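Local coordinates for L-lysine 6-monooxygenase (Pseudomonas syringae pv. tomato, PDB 5CQF), which probably hydroxylates the side-chain amine of L-lysine with the help of FAD and NADPH, as a step in siderophore biosynthesis, at residues A[202-207]-A[343-348]; A[208-213]-A[348-353]. All coordinates share one frame; numbering follows the deposited sequence.

Interaction 1: A[202-207]-A[343-348]; sequences QLPKRW and VDAVVL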
ATOM      1  N   GLN A 202       9.889  32.353  16.398  1.00 52.45           N
ATOM      2  CA  GLN A 202      10.591  32.611  15.137  1.00 52.58           C
ATOM      3  C   GLN A 202      11.843  31.777  15.032  1.00 51.49           C
ATOM      4  O   GLN A 202      12.816  31.974  15.783  1.00 48.72           O
ATOM      5  CB  GLN A 202      10.963  34.093  14.989  1.00 54.56           C
ATOM      6  CG  GLN A 202      11.741  34.430  13.714  1.00 52.80           C
ATOM      7  CD  GLN A 202      10.866  34.384  12.479  1.00 53.53           C
ATOM      8  OE1 GLN A 202       9.856  35.082  12.393  1.00 57.85           O
ATOM      9  NE2 GLN A 202      11.234  33.550  11.523  1.00 52.69           N
ATOM     10  N   LEU A 203      11.819  30.858  14.076  1.00 50.43           N
ATOM     11  CA  LEU A 203      13.000  30.076  13.780  1.00 50.13           C
ATOM     12  C   LEU A 203      13.918  30.826  12.806  1.00 47.63           C
ATOM     13  O   LEU A 203      13.449  31.549  11.958  1.00 49.31           O
ATOM     14  CB  LEU A 203      12.590  28.739  13.168  1.00 49.73           C
ATOM     15  CG  LEU A 203      11.661  27.892  14.026  1.00 51.22           C
ATOM     16  CD1 LEU A 203      11.300  26.622  13.277  1.00 51.23           C
ATOM     17  CD2 LEU A 203      12.302  27.555  15.358  1.00 51.68           C
ATOM     18  N   PRO A 204      15.232  30.605  12.896  1.00 46.06           N
ATOM     19  CA  PRO A 204      16.118  31.087  11.833  1.00 45.60           C
ATOM     20  C   PRO A 204      15.882  30.409  10.493  1.00 44.93           C
ATOM     21  O   PRO A 204      15.391  29.287  10.444  1.00 44.38           O
ATOM     22  CB  PRO A 204      17.523  30.773  12.354  1.00 44.90           C
ATOM     23  CG  PRO A 204      17.348  29.805  13.453  1.00 45.26           C
ATOM     24  CD  PRO A 204      15.960  29.945  13.993  1.00 45.60           C
ATOM     25  N   LYS A 205      16.253  31.092   9.422  1.00 45.67           N
ATOM     26  CA  LYS A 205      15.896  30.697   8.064  1.00 50.33           C
ATOM     27  C   LYS A 205      16.787  29.593   7.473  1.00 47.75           C
ATOM     28  O   LYS A 205      16.301  28.686   6.804  1.00 43.86           O
ATOM     29  CB  LYS A 205      15.935  31.943   7.146  1.00 55.91           C
ATOM     30  CG  LYS A 205      15.415  31.725   5.723  1.00 63.19           C
ATOM     31  CD  LYS A 205      15.501  32.991   4.868  1.00 70.47           C
ATOM     32  CE  LYS A 205      16.909  33.199   4.299  1.00 75.64           C
ATOM     33  NZ  LYS A 205      17.214  34.623   3.953  1.00 78.92           N
ATOM     34  N   ARG A 206      18.094  29.697   7.695  1.00 48.45           N
ATOM     35  CA  ARG A 206      19.068  28.873   6.988  1.00 45.10           C
ATOM     36  C   ARG A 206      19.627  27.846   7.944  1.00 41.25           C
ATOM     37  O   ARG A 206      20.202  28.193   8.961  1.00 42.65           O
ATOM     38  CB  ARG A 206      20.177  29.758   6.434  1.00 47.57           C
ATOM     39  CG  ARG A 206      19.715  30.760   5.381  1.00 49.75           C
ATOM     40  CD  ARG A 206      20.816  31.765   5.018  1.00 50.40           C
ATOM     41  NE  ARG A 206      21.290  32.436   6.233  1.00 51.54           N
ATOM     42  CZ  ARG A 206      22.419  33.135   6.347  1.00 50.52           C
ATOM     43  NH1 ARG A 206      23.227  33.312   5.309  1.00 50.20           N
ATOM     44  NH2 ARG A 206      22.734  33.661   7.523  1.00 48.93           N
ATOM     45  N   TRP A 207      19.434  26.572   7.632  1.00 39.20           N
ATOM     46  CA  TRP A 207      19.849  25.495   8.505  1.00 35.83           C
ATOM     47  C   TRP A 207      20.782  24.562   7.781  1.00 34.81           C
ATOM     48  O   TRP A 207      20.662  24.377   6.578  1.00 34.98           O
ATOM     49  CB  TRP A 207      18.654  24.722   8.948  1.00 35.75           C
ATOM     50  CG  TRP A 207      17.872  25.404   9.979  1.00 37.41           C
ATOM     51  CD1 TRP A 207      16.947  26.363   9.776  1.00 38.14           C
ATOM     52  CD2 TRP A 207      17.904  25.160  11.392  1.00 37.42           C
ATOM     53  NE1 TRP A 207      16.413  26.763  10.963  1.00 39.84           N
ATOM     54  CE2 TRP A 207      16.975  26.040  11.980  1.00 39.27           C
ATOM     55  CE3 TRP A 207      18.623  24.284  12.212  1.00 37.77           C
ATOM     56  CZ2 TRP A 207      16.722  26.068  13.369  1.00 38.42           C
ATOM     57  CZ3 TRP A 207      18.368  24.297  13.596  1.00 38.54           C
ATOM     58  CH2 TRP A 207      17.425  25.192  14.155  1.00 38.58           C
ATOM     59  N   VAL A 343      25.065  29.596   7.037  1.00 45.75           N
ATOM     60  CA  VAL A 343      23.808  29.226   7.641  1.00 44.84           C
ATOM     61  C   VAL A 343      23.628  29.895   8.984  1.00 43.47           C
ATOM     62  O   VAL A 343      24.575  30.418   9.528  1.00 46.53           O
ATOM     63  CB  VAL A 343      23.691  27.695   7.796  1.00 44.16           C
ATOM     64  CG1 VAL A 343      23.593  27.058   6.425  1.00 44.20           C
ATOM     65  CG2 VAL A 343      24.858  27.109   8.565  1.00 43.59           C
ATOM     66  N   ASP A 344      22.400  29.893   9.495  1.00 42.86           N
ATOM     67  CA  ASP A 344      22.075  30.494  10.786  1.00 41.88           C
ATOM     68  C   ASP A 344      22.162  29.471  11.902  1.00 40.83           C
ATOM     69  O   ASP A 344      22.411  29.827  13.028  1.00 39.81           O
ATOM     70  CB  ASP A 344      20.675  31.086  10.748  1.00 44.39           C
ATOM     71  CG  ASP A 344      20.529  32.179   9.698  1.00 48.46           C
ATOM     72  OD1 ASP A 344      21.331  33.151   9.733  1.00 51.89           O
ATOM     73  OD2 ASP A 344      19.639  32.062   8.818  1.00 49.22           O
ATOM     74  N   ALA A 345      21.930  28.195  11.605  1.00 40.84           N
ATOM     75  CA  ALA A 345      22.008  27.157  12.627  1.00 40.29           C
ATOM     76  C   ALA A 345      22.350  25.810  12.052  1.00 40.24           C
ATOM     77  O   ALA A 345      22.115  25.557  10.883  1.00 40.02           O
ATOM     78  CB  ALA A 345      20.711  27.065  13.395  1.00 40.91           C
ATOM     79  N   VAL A 346      22.872  24.945  12.918  1.00 40.33           N
ATOM     80  CA  VAL A 346      23.398  23.667  12.553  1.00 38.41           C
ATOM     81  C   VAL A 346      22.830  22.633  13.505  1.00 41.27           C
ATOM     82  O   VAL A 346      22.700  22.918  14.712  1.00 40.04           O
ATOM     83  CB  VAL A 346      24.918  23.690  12.657  1.00 39.81           C
ATOM     84  CG1 VAL A 346      25.510  22.304  12.492  1.00 40.40           C
ATOM     85  CG2 VAL A 346      25.484  24.634  11.612  1.00 40.46           C
ATOM     86  N   VAL A 347      22.433  21.470  12.945  1.00 39.97           N
ATOM     87  CA  VAL A 347      21.942  20.308  13.713  1.00 39.11           C
ATOM     88  C   VAL A 347      22.855  19.109  13.455  1.00 39.54           C
ATOM     89  O   VAL A 347      23.103  18.757  12.309  1.00 41.03           O
ATOM     90  CB  VAL A 347      20.516  19.889  13.320  1.00 37.47           C
ATOM     91  CG1 VAL A 347      20.110  18.616  14.031  1.00 37.71           C
ATOM     92  CG2 VAL A 347      19.498  20.955  13.643  1.00 36.88           C
ATOM     93  N   LEU A 348      23.354  18.480  14.512  1.00 41.55           N
ATOM     94  CA  LEU A 348      24.274  17.371  14.357  1.00 44.23           C
ATOM     95  C   LEU A 348      23.518  16.096  14.504  1.00 45.23           C
ATOM     96  O   LEU A 348      23.180  15.715  15.604  1.00 48.26           O
ATOM     97  CB  LEU A 348      25.398  17.432  15.378  1.00 46.16           C
ATOM     98  CG  LEU A 348      26.162  18.755  15.428  1.00 47.21           C
ATOM     99  CD1 LEU A 348      27.153  18.723  16.574  1.00 48.75           C
ATOM    100  CD2 LEU A 348      26.893  19.046  14.138  1.00 46.44           C
TER
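Val343 meets Arg206 with its CB, which lies 3.7 Å from Arg206 O, and its CA sits over one face of the Arg206 guanidinium. Its CG1 reaches on to the backbone of Trp207.

Asp344 carries the polar part of the contact. Its carboxylate is gripped side-on by Arg206. Arg206 NE gives a nearly straight bond to Asp344 OD2 (174°), and Arg206 NH2 forms a salt bridge with Asp344 OD1 at 2.7 Å. Both oxygens lie close to the guanidinium plane, yet the nitrogens reach them from above the carboxylate plane, because the two groups are turned 54° apart. The arginine chain bends at chi3 (-55°), which brings NE and NH2 round to the acid. Asp344 OD2 takes a second bond, from Arg206 N at 3.0 Å, on its anti side. Three N-H groups of one residue thus fix the rotation of the carboxylate. Asp344 N returns a bond to Arg206 O at 2.8 Å, and Asp344 CB packs on Pro204 CB at 3.6 Å.

Ala345 pairs with Trp207 as parallel strands. Its N also donates to Arg206 O, which therefore accepts two bonds. Its CB stands over the six-membered ring of Trp207, 3.6 Å from the centroid, in a CH-pi contact. Trp207 NE1 is satisfied within its own segment by Pro204 O, a bond that ties the ring to the loop before the strand, with the donor above the carbonyl plane.

Val347 adds CG2, which touches Trp207 CZ3 at 3.5 Å, obliquely to the ring.

The pair belongs to a parallel sheet in which strand 206-210 runs between 345-348 and 231-235. Trp207 and Val347 both pack on Phe187 of strand 186-188. Helices 192-198 and 214-226 close over Trp207 with Leu196 and Leu223.

Interaction 2: A[208-213]-A[348-353]; sequences LVLGSG and LGTGYQ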
ATOM      1  N   LEU A 208      21.725  23.995   8.512  1.00 35.15           N
ATOM      2  CA  LEU A 208      22.528  22.890   8.021  1.00 36.72           C
ATOM      3  C   LEU A 208      22.248  21.720   8.903  1.00 35.98           C
ATOM      4  O   LEU A 208      22.263  21.864  10.109  1.00 37.01           O
ATOM      5  CB  LEU A 208      24.005  23.233   8.087  1.00 38.58           C
ATOM      6  CG  LEU A 208      24.885  22.189   7.407  1.00 40.37           C
ATOM      7  CD1 LEU A 208      26.108  22.848   6.820  1.00 42.69           C
ATOM      8  CD2 LEU A 208      25.327  21.067   8.336  1.00 41.46           C
ATOM      9  N   VAL A 209      21.944  20.577   8.313  1.00 36.18           N
ATOM     10  CA  VAL A 209      21.709  19.357   9.071  1.00 36.70           C
ATOM     11  C   VAL A 209      22.691  18.281   8.594  1.00 37.33           C
ATOM     12  O   VAL A 209      22.672  17.877   7.431  1.00 35.23           O
ATOM     13  CB  VAL A 209      20.259  18.859   8.897  1.00 37.49           C
ATOM     14  CG1 VAL A 209      20.012  17.596   9.677  1.00 36.77           C
ATOM     15  CG2 VAL A 209      19.265  19.915   9.351  1.00 40.74           C
ATOM     16  N   LEU A 210      23.560  17.844   9.496  1.00 37.46           N
ATOM     17  CA  LEU A 210      24.601  16.876   9.179  1.00 39.33           C
ATOM     18  C   LEU A 210      24.108  15.482   9.525  1.00 37.64           C
ATOM     19  O   LEU A 210      23.636  15.246  10.642  1.00 38.33           O
ATOM     20  CB  LEU A 210      25.829  17.202  10.013  1.00 42.44           C
ATOM     21  CG  LEU A 210      27.084  16.328   9.906  1.00 45.67           C
ATOM     22  CD1 LEU A 210      27.745  16.484   8.546  1.00 47.57           C
ATOM     23  CD2 LEU A 210      28.066  16.708  11.002  1.00 46.45           C
ATOM     24  N   GLY A 211      24.182  14.564   8.575  1.00 36.02           N
ATOM     25  CA  GLY A 211      23.896  13.158   8.878  1.00 36.75           C
ATOM     26  C   GLY A 211      22.896  12.520   7.956  1.00 35.70           C
ATOM     27  O   GLY A 211      22.145  13.220   7.262  1.00 34.97           O
ATOM     28  N   SER A 212      22.867  11.194   7.980  1.00 36.05           N
ATOM     29  CA  SER A 212      22.112  10.424   6.996  1.00 36.98           C
ATOM     30  C   SER A 212      21.060   9.464   7.566  1.00 37.55           C
ATOM     31  O   SER A 212      20.320   8.860   6.807  1.00 38.86           O
ATOM     32  CB  SER A 212      23.089   9.658   6.101  1.00 37.66           C
ATOM     33  OG  SER A 212      23.955  10.555   5.400  1.00 37.38           O
ATOM     34  N   GLY A 213      20.988   9.322   8.884  1.00 37.58           N
ATOM     35  CA  GLY A 213      20.003   8.451   9.518  1.00 37.40           C
ATOM     36  C   GLY A 213      18.646   9.092   9.800  1.00 38.24           C
ATOM     37  O   GLY A 213      18.357  10.225   9.385  1.00 36.13           O
ATOM     38  N   LEU A 348      23.354  18.480  14.512  1.00 41.55           N
ATOM     39  CA  LEU A 348      24.274  17.371  14.357  1.00 44.23           C
ATOM     40  C   LEU A 348      23.518  16.096  14.504  1.00 45.23           C
ATOM     41  O   LEU A 348      23.180  15.715  15.604  1.00 48.26           O
ATOM     42  CB  LEU A 348      25.398  17.432  15.378  1.00 46.16           C
ATOM     43  CG  LEU A 348      26.162  18.755  15.428  1.00 47.21           C
ATOM     44  CD1 LEU A 348      27.153  18.723  16.574  1.00 48.75           C
ATOM     45  CD2 LEU A 348      26.893  19.046  14.138  1.00 46.44           C
ATOM     46  N   GLY A 349      23.246  15.425  13.388  1.00 48.69           N
ATOM     47  CA  GLY A 349      22.639  14.094  13.433  1.00 49.18           C
ATOM     48  C   GLY A 349      23.756  13.079  13.374  1.00 51.47           C
ATOM     49  O   GLY A 349      23.766  12.202  12.529  1.00 55.43           O
ATOM     50  N   THR A 350      24.704  13.204  14.281  1.00 52.40           N
ATOM     51  CA  THR A 350      25.907  12.409  14.259  1.00 52.93           C
ATOM     52  C   THR A 350      25.754  11.093  15.005  1.00 55.55           C
ATOM     53  O   THR A 350      26.677  10.285  14.984  1.00 57.26           O
ATOM     54  CB  THR A 350      27.066  13.187  14.902  1.00 54.66           C
ATOM     55  OG1 THR A 350      26.596  13.889  16.061  1.00 55.47           O
ATOM     56  CG2 THR A 350      27.643  14.178  13.932  1.00 54.50           C
ATOM     57  N   GLY A 351      24.611  10.877  15.664  1.00 55.92           N
ATOM     58  CA  GLY A 351      24.392   9.661  16.439  1.00 57.11           C
ATOM     59  C   GLY A 351      25.056   9.662  17.813  1.00 60.31           C
ATOM     60  O   GLY A 351      25.380  10.725  18.361  1.00 59.44           O
ATOM     61  N   TYR A 352      25.248   8.459  18.362  1.00 65.77           N
ATOM     62  CA  TYR A 352      25.736   8.253  19.736  1.00 70.88           C
ATOM     63  C   TYR A 352      27.018   7.424  19.766  1.00 72.95           C
ATOM     64  O   TYR A 352      27.216   6.498  18.969  1.00 69.15           O
ATOM     65  CB  TYR A 352      24.658   7.581  20.619  1.00 73.17           C
ATOM     66  CG  TYR A 352      23.390   8.409  20.770  1.00 72.64           C
ATOM     67  CD1 TYR A 352      22.396   8.377  19.794  1.00 72.13           C
ATOM     68  CD2 TYR A 352      23.192   9.239  21.872  1.00 73.74           C
ATOM     69  CE1 TYR A 352      21.245   9.146  19.909  1.00 71.96           C
ATOM     70  CE2 TYR A 352      22.039  10.010  21.998  1.00 72.80           C
ATOM     71  CZ  TYR A 352      21.070   9.965  21.010  1.00 71.88           C
ATOM     72  OH  TYR A 352      19.919  10.718  21.118  1.00 70.98           O
ATOM     73  N   GLN A 353      27.869   7.777  20.722  1.00 71.68           N
ATOM     74  CA  GLN A 353      29.179   7.161  20.927  1.00 74.66           C
ATOM     75  C   GLN A 353      29.046   5.802  21.600  1.00 72.21           C
ATOM     76  O   GLN A 353      28.316   5.687  22.574  1.00 73.88           O
ATOM     77  CB  GLN A 353      30.035   8.075  21.830  1.00 75.39           C
ATOM     78  CG  GLN A 353      31.527   7.716  21.877  1.00 79.54           C
ATOM     79  CD  GLN A 353      32.226   7.743  20.498  1.00 72.37           C
ATOM     80  OE1 GLN A 353      31.905   6.971  19.607  1.00 64.71           O
ATOM     81  NE2 GLN A 353      33.197   8.618  20.349  1.00 72.36           N
TER
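Leu210 and Gly349 share the one backbone hydrogen bond that joins these segments. Gly349 N donates to Leu210 O at 2.8 Å. The donor lies in the carbonyl plane, although the hydrogen bond is bent, 137° at the hydrogen. The bond follows directly on the parallel pairing of Leu210 with Leu348, whose CA atoms are 5.2 Å apart. Beyond it the chains run on as loops. Gly211 CA still approaches Gly349 O, at 3.8 Å. A weak bond from Thr350 N to Leu348 O, 3.2 Å long, accompanies the change of direction after the strand.

This is the carboxyl end of two neighbouring parallel strands. Strand 206-210 leads through Gly211 and Gly213 into helix 214-226, with Gly213 at the N-cap. With Ala216 these glycines match a GxGxxA sequence in a strand-turn-helix, consistent with the dinucleotide-binding turn of a Rossmann fold, here perhaps for NADPH. Gly211 and Gly349 face each other where the strands end. With no side chain on either, the two backbones pack directly, and the CA atoms of Gly211 and Gly349 are 4.8 Å apart.

The apolar contact is carried by methyl groups on the face of the sheet that holds Leu210 and Leu348. Leu210 extends its chain with CG opposite the backbone N (chi1 179°). Its CD2 then meets two partners, Leu348 CD2 at 4.1 Å and Thr350 CG2 at 3.9 Å. Both side chains cross that of Leu210 at a slant.

Polar groups also have partners outside the two segments. Thr350 OG1 is hydrogen-bonded to Arg173 O, while its CG2 faces Leu210 CD2. Ser212 OG bonds to His236 ND1, and the backbone carbonyl Gly351 O accepts from His188 NE2.

Interactions 1 and 2 are successive parts of one strand pairing, with centres about 15 Å apart. Both use strands 206-210 and 345-348, and Leu348 belongs to both. Leu208 bridges them: its N lies 2.9 Å from Ala345 O and its O 2.9 Å from Val347 N, both probable hydrogen bonds. Val343 CG2 also packs on Leu208 CB at 4.0 Å. Interaction 1 closes the outer end of the pair, its centre about 25 Å from that of the chain. Interaction 2 lies nearer, at about 14 Å, and carries the glycine turn that may receive the dinucleotide. The salt bridge thus lies at the other end of the pairing from that turn.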